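Local coordinates for kinesin-like protein KIF19 (Mus musculus, PDB 5GSZ), which moves toward microtubule plus ends on its ATP-driven motor domain and depolymerizes microtubules at ciliary tips, so regulating the length of motile cilia, at residues F73-Q77 / E78-Q82; R229-S232 / R233-I237; Y298-S301 / K302-L306; H322-A326 / S327-E331. One frame throughout, in Å; residues are numbered along the deposited sequence.

Interaction 1. Residues F73-Q77 / E78-Q82; sequences FTATQ and EMVYQ
V80 N donates to T76 O at 3.1 Å and Y81 N to Q77 O at 3.0 Å, so the loop coming from T74 and A75 winds directly into the first turns of helix 77-84. T76 holds the N-cap. With OG1 set between its own backbone N and carbonyl carbon (chi1 80°), the T76 hydroxyl turns over the start of the helix, and there T76 OG1 accepts from M79 N (3.1 Å, N-H...O angle 153°). M79 answers with its side chain: beyond CG it runs extended back past T76, and M79 SD takes a weak bond from T76 N at 3.6 Å. Together the two residues make a capping box, here with a thioether sulfur in the second acceptor place, at the N-terminal end of a helix that flanks the nucleotide pocket of the kinesin motor domain. The two side chains slant across one another, with M79 CE lying 3.5 Å from T76 CG2. On another side of the turn A75 CB faces V80 CG2 at 4.3 Å, a light apolar contact. Q77 leads away from this turn and, bent at chi2, hydrogen-bonds R17 NH2 through OE1 and the carbonyls of Y112 and E120 through NE2; R17 and Y112 belong to the ADP pocket. Across the first turn of the helix, Q82 NE2 donates to E78 OE2 at 2.7 Å, and Y81 OH is hydrogen-bonded to D130 OD2 on helix 123-136.

Interaction 2. Residues R229-S232 / R233-I237; sequences RQRS and RVKNI
K235 folds back on S232 and R231 where strand 220-232 runs out into the tip of a beta-hairpin, the connection to its antiparallel neighbour, strand 242-250. From CB the K235 chain starts with CG beside the backbone N (chi1 -57°) and bends again at chi2, which sends the rest back toward the strand end. K235 CD comes to 4.0 Å from S232 O, K235 CE to 3.5 Å, and K235 NZ finally donates to that oxygen at 3.1 Å, nearly along the C=O axis (162°). K235 NZ also lies 3.6 Å from R231 CD, the lysine crossing the arginine at a slant. K235 NZ is 4.9 Å from R231 NE, yet the two like charges share E143, which forms long, weak ion pairs with K235, R231 and R233; that carboxylate probably eases their crowding. R233 turns away and anchors its NE on S139 O. This hairpin tip lies at the surface, away from the nucleotide site, and one ammonium and one hydroxyl join the strand end to the turn. That hydroxyl, S232 OG, also has a weak bond with Q239 OE1; from the turn it accepts V234 N at 3.1 Å, with V234 CB 3.6 Å away.

Interaction 3. Residues Y298-S301 / K302-L306; sequences YRDS and KLTRL
S301 and T304 turn their hydroxyls toward each other at the N-terminus of helix 302-307, S301 being its N-cap. In kinesins this loop and helix belong to the microtubule-binding side of the motor domain, a role that probably holds here too. With chi1 at 55°, S301 OG sits between its own backbone N and carbonyl carbon and leans over the first turn; T304 N donates to it at 3.2 Å (155°), and T304 OG1 donates to it as well at 3.0 Å. An alanine in place of S301 would probably leave both T304 N and T304 OG1 without their acceptor and loosen the helix start. T304 points its other branch, CG2, at D300, and the two side chains meet at about a right angle, with T304 CG2 4.0 Å from D300 CB. R305 passes on another side of that aspartate, R305 CG 3.7 Å from D300 CB. Contact here is through methylenes, since the D300 carboxylate and the R305 guanidinium do not touch. R305 N closes the turn on S301 O at 3.0 Å. Bends at chi2 and chi3 then carry the arginine alongside the D300 carbonyl: R305 CD is 3.4 Å from D300 O, and that oxygen lies in the guanidinium plane, at its edge, 3.8 Å from R305 NH1.

Interaction 4. Residues H322-A326 / S327-E331; sequences HISPA and STAFE
S324 OG is gripped twice: it accepts from A326 N at 3.1 Å (N-H...O angle 157°) and is hydrogen-bonded to E25 OE2, while S324 CB rests 3.8 Å from A329 CB. The bond to A326 N makes an ST turn, which bends the chain round P325 as strand 315-323 of the central sheet gives way to helix 330-340, the last helix of the motor domain, which in kinesins leads on to the neck linker. With OG anti to the backbone N (chi1 174°), S324 OG faces the A326 amide and also lies 4.0 Å from A329 CB. An alanine at S324 would probably leave the A326 amide and the E25 carboxylate without the hydroxyl they share, and the turn less firmly set. Past the ST turn the chain winds through a short 3-10 turn, S327 and T328, tied to a neighbouring loop by the hydrogen bond of S327 OG with T31 N. A326 CB lies 4.5 Å from A329 CB and 3.9 Å from T328 OG1. Further along, S333 OG is hydrogen-bonded to S324 O, tying the residue just after the strand to helix 330-340. The 3-10 turn is closed by A329 N donating to A326 O at 2.9 Å, the amide standing well above the carbonyl plane, 57° out of it.

In the fold
Interactions 1 and 4 lie on the nucleotide side of the domain: the Q77 side chain is about 6 Å from ADP and that of P325 about 9 Å. Their centres are about 20 Å apart and their nearest atoms about 7 Å, and R17 of the ADP pocket links them, bonded to Q77 OE1 and to the backbone of I323. Interaction 3 lies across the chain's centre from interaction 1, centres about 32 Å apart; its L303 side chain is about 14 Å from the magnesium ion. Interaction 2 is the outlier, a hairpin tip with its centre about 33 Å from the chain's centre. It and interaction 4 hang on strands of the same mixed sheet, yet their centres are about 52 Å apart.

Interaction 1. Residues F73-Q77 / E78-Q82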
loop_
_atom_site.group_PDB
_atom_site.type_symbol
_atom_site.label_atom_id
_atom_site.label_comp_id
_atom_site.label_asym_id
_atom_site.label_seq_id
_atom_site.Cartn_x
_atom_site.Cartn_y
_atom_site.Cartn_z
ATOM N N PHE A 73 -17.504 2.987 -7.091
ATOM C CA PHE A 73 -17.363 4.129 -8.000
ATOM C C PHE A 73 -17.974 5.416 -7.457
ATOM O O PHE A 73 -17.676 6.497 -7.971
ATOM C CB PHE A 73 -18.010 3.829 -9.355
ATOM C CG PHE A 73 -19.505 3.649 -9.286
ATOM C CD1 PHE A 73 -20.050 2.521 -8.683
ATOM C CD2 PHE A 73 -20.363 4.616 -9.797
ATOM C CE1 PHE A 73 -21.419 2.346 -8.611
ATOM C CE2 PHE A 73 -21.738 4.446 -9.732
ATOM C CZ PHE A 73 -22.261 3.305 -9.136
ATOM N N THR A 74 -18.830 5.331 -6.440
ATOM C CA THR A 74 -19.401 6.545 -5.870
ATOM C C THR A 74 -18.365 7.350 -5.094
ATOM O O THR A 74 -18.437 8.584 -5.072
ATOM C CB THR A 74 -20.582 6.206 -4.966
ATOM O OG1 THR A 74 -20.142 5.347 -3.906
ATOM C CG2 THR A 74 -21.652 5.499 -5.766
ATOM N N ALA A 75 -17.403 6.689 -4.455
ATOM C CA ALA A 75 -16.421 7.409 -3.656
ATOM C C ALA A 75 -15.478 8.211 -4.545
ATOM O O ALA A 75 -15.088 7.771 -5.629
ATOM C CB ALA A 75 -15.626 6.442 -2.786
ATOM N N THR A 76 -15.116 9.400 -4.085
ATOM C CA THR A 76 -14.127 10.196 -4.790
ATOM C C THR A 76 -12.736 9.906 -4.234
ATOM O O THR A 76 -12.568 9.212 -3.229
ATOM C CB THR A 76 -14.451 11.683 -4.669
ATOM O OG1 THR A 76 -13.997 12.163 -3.402
ATOM C CG2 THR A 76 -15.958 11.889 -4.757
ATOM N N GLN A 77 -11.722 10.446 -4.905
ATOM C CA GLN A 77 -10.376 10.335 -4.365
ATOM C C GLN A 77 -10.303 10.919 -2.953
ATOM O O GLN A 77 -9.826 10.255 -2.027
ATOM C CB GLN A 77 -9.370 10.992 -5.314
ATOM C CG GLN A 77 -9.180 10.221 -6.629
ATOM C CD GLN A 77 -8.278 8.989 -6.519
ATOM O OE1 GLN A 77 -8.612 8.007 -5.852
ATOM N NE2 GLN A 77 -7.141 9.023 -7.210
ATOM N N GLU A 78 -10.826 12.133 -2.746
ATOM C CA GLU A 78 -10.719 12.730 -1.410
ATOM C C GLU A 78 -11.498 11.957 -0.360
ATOM O O GLU A 78 -11.119 11.973 0.812
ATOM C CB GLU A 78 -11.181 14.185 -1.392
ATOM C CG GLU A 78 -10.014 15.205 -1.501
ATOM C CD GLU A 78 -9.463 15.701 -0.159
ATOM O OE1 GLU A 78 -8.447 16.436 -0.171
ATOM O OE2 GLU A 78 -10.064 15.395 0.896
ATOM N N MET A 79 -12.586 11.289 -0.732
ATOM C CA MET A 79 -13.331 10.544 0.274
ATOM C C MET A 79 -12.560 9.306 0.704
ATOM O O MET A 79 -12.556 8.940 1.888
ATOM C CB MET A 79 -14.701 10.153 -0.262
ATOM C CG MET A 79 -15.565 11.311 -0.702
ATOM S SD MET A 79 -17.132 10.708 -1.356
ATOM C CE MET A 79 -17.876 12.274 -1.840
ATOM N N VAL A 80 -11.910 8.643 -0.256
ATOM C CA VAL A 80 -11.018 7.539 0.078
ATOM C C VAL A 80 -9.917 8.020 1.009
ATOM O O VAL A 80 -9.602 7.365 2.011
ATOM C CB VAL A 80 -10.447 6.903 -1.203
ATOM C CG1 VAL A 80 -9.166 6.150 -0.889
ATOM C CG2 VAL A 80 -11.460 5.952 -1.796
ATOM N N TYR A 81 -9.332 9.178 0.706
ATOM C CA TYR A 81 -8.296 9.723 1.566
ATOM C C TYR A 81 -8.821 9.999 2.970
ATOM O O TYR A 81 -8.203 9.595 3.967
ATOM C CB TYR A 81 -7.735 10.992 0.952
ATOM C CG TYR A 81 -6.994 11.823 1.958
ATOM C CD1 TYR A 81 -5.752 11.419 2.436
ATOM C CD2 TYR A 81 -7.536 13.010 2.442
ATOM C CE1 TYR A 81 -5.063 12.177 3.364
ATOM C CE2 TYR A 81 -6.857 13.771 3.363
ATOM C CZ TYR A 81 -5.621 13.352 3.821
ATOM O OH TYR A 81 -4.941 14.111 4.738
ATOM N N GLN A 82 -9.959 10.698 3.069
ATOM C CA GLN A 82 -10.501 11.043 4.379
ATOM C C GLN A 82 -10.748 9.789 5.210
ATOM O O GLN A 82 -10.480 9.767 6.415
ATOM C CB GLN A 82 -11.801 11.837 4.231
ATOM C CG GLN A 82 -11.760 13.146 3.429
ATOM C CD GLN A 82 -11.200 14.331 4.192
ATOM O OE1 GLN A 82 -11.100 14.304 5.416
ATOM N NE2 GLN A 82 -10.872 15.398 3.468
#

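Interaction 2. Residues R229-S232 / R233-I237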
loop_
_atom_site.group_PDB
_atom_site.type_symbol
_atom_site.label_atom_id
_atom_site.label_comp_id
_atom_site.label_asym_id
_atom_site.label_seq_id
_atom_site.Cartn_x
_atom_site.Cartn_y
_atom_site.Cartn_z
ATOM N N ARG A 229 10.738 14.993 11.837
ATOM C CA ARG A 229 11.317 15.231 13.148
ATOM C C ARG A 229 10.655 16.443 13.804
ATOM O O ARG A 229 10.326 17.431 13.140
ATOM C CB ARG A 229 12.830 15.416 13.051
ATOM C CG ARG A 229 13.539 15.270 14.385
ATOM C CD ARG A 229 14.964 14.848 14.200
ATOM N NE ARG A 229 15.740 15.829 13.447
ATOM C CZ ARG A 229 16.926 15.568 12.898
ATOM N NH1 ARG A 229 17.454 14.356 13.026
ATOM N NH2 ARG A 229 17.583 16.511 12.222
ATOM N N GLN A 230 10.417 16.335 15.111
ATOM C CA GLN A 230 9.658 17.312 15.884
ATOM C C GLN A 230 10.415 17.587 17.170
ATOM O O GLN A 230 10.567 16.687 18.006
ATOM C CB GLN A 230 8.246 16.806 16.213
ATOM C CG GLN A 230 7.307 17.868 16.776
ATOM C CD GLN A 230 6.114 17.268 17.540
ATOM O OE1 GLN A 230 6.203 16.161 18.070
ATOM N NE2 GLN A 230 4.983 17.984 17.561
ATOM N N ARG A 231 10.878 18.820 17.334
ATOM C CA ARG A 231 11.470 19.249 18.587
ATOM C C ARG A 231 10.765 20.513 19.061
ATOM O O ARG A 231 10.233 21.292 18.264
ATOM C CB ARG A 231 13.000 19.476 18.458
ATOM C CG ARG A 231 13.398 20.857 17.981
ATOM C CD ARG A 231 14.895 20.987 17.849
ATOM N NE ARG A 231 15.391 20.191 16.733
ATOM C CZ ARG A 231 16.170 19.127 16.881
ATOM N NH1 ARG A 231 16.530 18.747 18.106
ATOM N NH2 ARG A 231 16.580 18.445 15.815
ATOM N N SER A 232 10.763 20.699 20.376
ATOM C CA SER A 232 10.139 21.853 21.003
ATOM C C SER A 232 10.968 23.114 20.793
ATOM O O SER A 232 12.189 23.077 20.638
ATOM C CB SER A 232 9.964 21.593 22.498
ATOM O OG SER A 232 9.361 22.682 23.163
ATOM N N ARG A 233 10.284 24.239 20.782
ATOM C CA ARG A 233 10.949 25.525 20.717
ATOM C C ARG A 233 11.329 26.044 22.098
ATOM O O ARG A 233 12.085 27.018 22.190
ATOM C CB ARG A 233 10.046 26.545 20.001
ATOM C CG ARG A 233 9.745 26.229 18.550
ATOM C CD ARG A 233 8.940 27.324 17.881
ATOM N NE ARG A 233 8.756 27.034 16.463
ATOM C CZ ARG A 233 9.645 27.329 15.526
ATOM N NH1 ARG A 233 10.771 27.936 15.852
ATOM N NH2 ARG A 233 9.410 27.011 14.270
ATOM N N VAL A 234 10.805 25.427 23.159
ATOM C CA VAL A 234 11.161 25.763 24.536
ATOM C C VAL A 234 12.476 25.065 24.875
ATOM O O VAL A 234 12.541 23.836 24.952
ATOM C CB VAL A 234 10.061 25.362 25.522
ATOM C CG1 VAL A 234 10.608 25.445 26.930
ATOM C CG2 VAL A 234 8.862 26.265 25.395
ATOM N N LYS A 235 13.527 25.845 25.091
ATOM C CA LYS A 235 14.853 25.268 25.183
ATOM C C LYS A 235 15.328 25.047 26.618
ATOM O O LYS A 235 16.300 24.308 26.825
ATOM C CB LYS A 235 15.844 26.150 24.418
ATOM C CG LYS A 235 15.445 26.348 22.959
ATOM C CD LYS A 235 15.304 24.995 22.242
ATOM C CE LYS A 235 14.996 25.187 20.760
ATOM N NZ LYS A 235 15.098 23.925 19.968
ATOM N N ASN A 236 14.662 25.631 27.613
ATOM C CA ASN A 236 15.100 25.452 28.983
ATOM C C ASN A 236 14.446 24.252 29.648
ATOM O O ASN A 236 14.497 24.140 30.879
ATOM C CB ASN A 236 14.884 26.740 29.798
ATOM C CG ASN A 236 13.441 27.219 29.816
ATOM O OD1 ASN A 236 12.552 26.606 29.225
ATOM N ND2 ASN A 236 13.202 28.333 30.502
ATOM N N ILE A 237 13.862 23.344 28.866
ATOM C CA ILE A 237 13.299 22.086 29.362
ATOM C C ILE A 237 13.523 21.025 28.288
ATOM O O ILE A 237 13.198 21.254 27.118
ATOM C CB ILE A 237 11.799 22.209 29.701
ATOM C CG1 ILE A 237 11.552 23.260 30.793
ATOM C CG2 ILE A 237 11.240 20.871 30.141
ATOM C CD1 ILE A 237 10.100 23.705 30.909
#

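Interaction 3. Residues Y298-S301 / K302-L306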
loop_
_atom_site.group_PDB
_atom_site.type_symbol
_atom_site.label_atom_id
_atom_site.label_comp_id
_atom_site.label_asym_id
_atom_site.label_seq_id
_atom_site.Cartn_x
_atom_site.Cartn_y
_atom_site.Cartn_z
ATOM N N TYR A 298 15.388 -18.187 7.263
ATOM C CA TYR A 298 14.683 -17.367 6.280
ATOM C C TYR A 298 15.355 -16.011 6.106
ATOM O O TYR A 298 15.795 -15.393 7.080
ATOM C CB TYR A 298 13.233 -17.143 6.704
ATOM C CG TYR A 298 12.355 -18.341 6.552
ATOM C CD1 TYR A 298 11.982 -18.797 5.294
ATOM C CD2 TYR A 298 11.866 -19.008 7.664
ATOM C CE1 TYR A 298 11.162 -19.907 5.152
ATOM C CE2 TYR A 298 11.041 -20.115 7.533
ATOM C CZ TYR A 298 10.692 -20.556 6.277
ATOM O OH TYR A 298 9.870 -21.656 6.151
ATOM N N ARG A 299 15.418 -15.543 4.853
ATOM C CA ARG A 299 15.810 -14.167 4.549
ATOM C C ARG A 299 14.579 -13.262 4.526
ATOM O O ARG A 299 13.570 -13.578 3.878
ATOM C CB ARG A 299 16.550 -14.075 3.210
ATOM N N ASP A 300 14.667 -12.150 5.249
ATOM C CA ASP A 300 13.659 -11.104 5.157
ATOM C C ASP A 300 13.768 -10.394 3.816
ATOM O O ASP A 300 14.866 -10.071 3.360
ATOM C CB ASP A 300 13.834 -10.104 6.297
ATOM C CG ASP A 300 13.623 -10.741 7.657
ATOM O OD1 ASP A 300 13.115 -11.890 7.695
ATOM O OD2 ASP A 300 13.951 -10.094 8.684
ATOM N N SER A 301 12.628 -10.159 3.174
ATOM C CA SER A 301 12.631 -9.391 1.940
ATOM C C SER A 301 13.123 -7.973 2.210
ATOM O O SER A 301 13.153 -7.505 3.353
ATOM C CB SER A 301 11.234 -9.366 1.335
ATOM O OG SER A 301 10.303 -8.867 2.275
ATOM N N LYS A 302 13.545 -7.288 1.144
ATOM C CA LYS A 302 13.908 -5.885 1.297
ATOM C C LYS A 302 12.764 -5.094 1.930
ATOM O O LYS A 302 12.990 -4.275 2.827
ATOM C CB LYS A 302 14.307 -5.280 -0.053
ATOM C CG LYS A 302 15.399 -6.048 -0.786
ATOM C CD LYS A 302 16.732 -6.058 -0.023
ATOM C CE LYS A 302 17.689 -7.096 -0.599
ATOM N NZ LYS A 302 17.187 -8.488 -0.335
ATOM N N LEU A 303 11.519 -5.356 1.508
ATOM C CA LEU A 303 10.412 -4.568 2.033
ATOM C C LEU A 303 10.182 -4.853 3.504
ATOM O O LEU A 303 9.880 -3.931 4.267
ATOM C CB LEU A 303 9.145 -4.812 1.215
ATOM C CG LEU A 303 7.818 -4.212 1.694
ATOM C CD1 LEU A 303 7.922 -2.711 1.775
ATOM C CD2 LEU A 303 6.668 -4.594 0.771
ATOM N N THR A 304 10.361 -6.104 3.935
ATOM C CA THR A 304 10.244 -6.419 5.361
ATOM C C THR A 304 11.321 -5.715 6.175
ATOM O O THR A 304 11.034 -5.112 7.221
ATOM C CB THR A 304 10.333 -7.924 5.590
ATOM O OG1 THR A 304 9.199 -8.568 5.009
ATOM C CG2 THR A 304 10.361 -8.209 7.068
ATOM N N ARG A 305 12.576 -5.809 5.722
ATOM C CA ARG A 305 13.669 -5.155 6.436
ATOM C C ARG A 305 13.453 -3.647 6.504
ATOM O O ARG A 305 13.660 -3.034 7.555
ATOM C CB ARG A 305 15.016 -5.495 5.778
ATOM C CG ARG A 305 15.567 -6.888 6.161
ATOM C CD ARG A 305 16.384 -7.560 5.034
ATOM N NE ARG A 305 17.636 -6.874 4.717
ATOM C CZ ARG A 305 18.376 -7.124 3.637
ATOM N NH1 ARG A 305 17.989 -8.043 2.756
ATOM N NH2 ARG A 305 19.498 -6.443 3.427
ATOM N N LEU A 306 12.990 -3.034 5.407
ATOM C CA LEU A 306 12.747 -1.593 5.430
ATOM C C LEU A 306 11.658 -1.216 6.432
ATOM O O LEU A 306 11.742 -0.165 7.071
ATOM C CB LEU A 306 12.383 -1.093 4.030
ATOM C CG LEU A 306 11.836 0.332 3.971
ATOM C CD1 LEU A 306 12.946 1.276 4.373
ATOM C CD2 LEU A 306 11.308 0.726 2.595
#

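Interaction 4. Residues H322-A326 / S327-E331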
loop_
_atom_site.group_PDB
_atom_site.type_symbol
_atom_site.label_atom_id
_atom_site.label_comp_id
_atom_site.label_asym_id
_atom_site.label_seq_id
_atom_site.Cartn_x
_atom_site.Cartn_y
_atom_site.Cartn_z
ATOM N N HIS A 322 -8.030 -3.860 -3.347
ATOM C CA HIS A 322 -8.676 -3.428 -4.586
ATOM C C HIS A 322 -9.190 -4.623 -5.372
ATOM O O HIS A 322 -8.485 -5.627 -5.500
ATOM C CB HIS A 322 -7.686 -2.638 -5.460
ATOM C CG HIS A 322 -7.186 -1.388 -4.809
ATOM N ND1 HIS A 322 -6.162 -1.385 -3.887
ATOM C CD2 HIS A 322 -7.589 -0.101 -4.931
ATOM C CE1 HIS A 322 -5.947 -0.149 -3.481
ATOM N NE2 HIS A 322 -6.805 0.649 -4.095
ATOM N N ILE A 323 -10.408 -4.517 -5.914
ATOM C CA ILE A 323 -10.948 -5.543 -6.807
ATOM C C ILE A 323 -11.623 -4.894 -8.005
ATOM O O ILE A 323 -12.024 -3.726 -7.979
ATOM C CB ILE A 323 -11.975 -6.507 -6.148
ATOM C CG1 ILE A 323 -13.278 -5.773 -5.833
ATOM C CG2 ILE A 323 -11.389 -7.220 -4.916
ATOM C CD1 ILE A 323 -14.339 -6.651 -5.220
ATOM N N SER A 324 -11.746 -5.685 -9.056
ATOM C CA SER A 324 -12.656 -5.421 -10.153
ATOM C C SER A 324 -14.065 -5.890 -9.783
ATOM O O SER A 324 -14.231 -6.873 -9.052
ATOM C CB SER A 324 -12.188 -6.136 -11.412
ATOM O OG SER A 324 -13.128 -5.998 -12.457
ATOM N N PRO A 325 -15.099 -5.192 -10.245
ATOM C CA PRO A 325 -16.471 -5.690 -10.053
ATOM C C PRO A 325 -16.900 -6.665 -11.132
ATOM O O PRO A 325 -18.044 -7.130 -11.103
ATOM C CB PRO A 325 -17.310 -4.406 -10.110
ATOM C CG PRO A 325 -16.523 -3.478 -11.020
ATOM C CD PRO A 325 -15.065 -3.889 -10.943
ATOM N N ALA A 326 -15.989 -6.986 -12.049
ATOM C CA ALA A 326 -16.302 -7.767 -13.232
ATOM C C ALA A 326 -16.394 -9.264 -12.942
ATOM O O ALA A 326 -15.553 -9.838 -12.230
ATOM C CB ALA A 326 -15.240 -7.526 -14.298
ATOM N N SER A 327 -17.406 -9.899 -13.547
ATOM C CA SER A 327 -17.522 -11.353 -13.507
ATOM C C SER A 327 -16.273 -12.039 -14.054
ATOM O O SER A 327 -15.847 -13.065 -13.513
ATOM C CB SER A 327 -18.761 -11.811 -14.282
ATOM O OG SER A 327 -18.608 -11.642 -15.688
ATOM N N THR A 328 -15.659 -11.502 -15.116
ATOM C CA THR A 328 -14.454 -12.175 -15.605
ATOM C C THR A 328 -13.299 -12.151 -14.599
ATOM O O THR A 328 -12.255 -12.739 -14.882
ATOM C CB THR A 328 -13.967 -11.576 -16.929
ATOM O OG1 THR A 328 -13.721 -10.179 -16.764
ATOM C CG2 THR A 328 -14.998 -11.755 -17.988
ATOM N N ALA A 329 -13.454 -11.478 -13.456
ATOM C CA ALA A 329 -12.430 -11.377 -12.424
ATOM C C ALA A 329 -12.805 -12.146 -11.166
ATOM O O ALA A 329 -12.144 -11.985 -10.132
ATOM C CB ALA A 329 -12.176 -9.906 -12.065
ATOM N N PHE A 330 -13.850 -12.978 -11.229
ATOM C CA PHE A 330 -14.461 -13.523 -10.015
ATOM C C PHE A 330 -13.450 -14.246 -9.119
ATOM O O PHE A 330 -13.538 -14.167 -7.889
ATOM C CB PHE A 330 -15.604 -14.460 -10.405
ATOM C CG PHE A 330 -16.135 -15.276 -9.265
ATOM C CD1 PHE A 330 -16.927 -14.697 -8.285
ATOM C CD2 PHE A 330 -15.852 -16.630 -9.179
ATOM C CE1 PHE A 330 -17.424 -15.451 -7.233
ATOM C CE2 PHE A 330 -16.343 -17.398 -8.121
ATOM C CZ PHE A 330 -17.134 -16.809 -7.152
ATOM N N GLU A 331 -12.482 -14.954 -9.711
ATOM C CA GLU A 331 -11.580 -15.782 -8.920
ATOM C C GLU A 331 -10.560 -14.933 -8.172
ATOM O O GLU A 331 -10.352 -15.128 -6.967
ATOM C CB GLU A 331 -10.887 -16.820 -9.811
#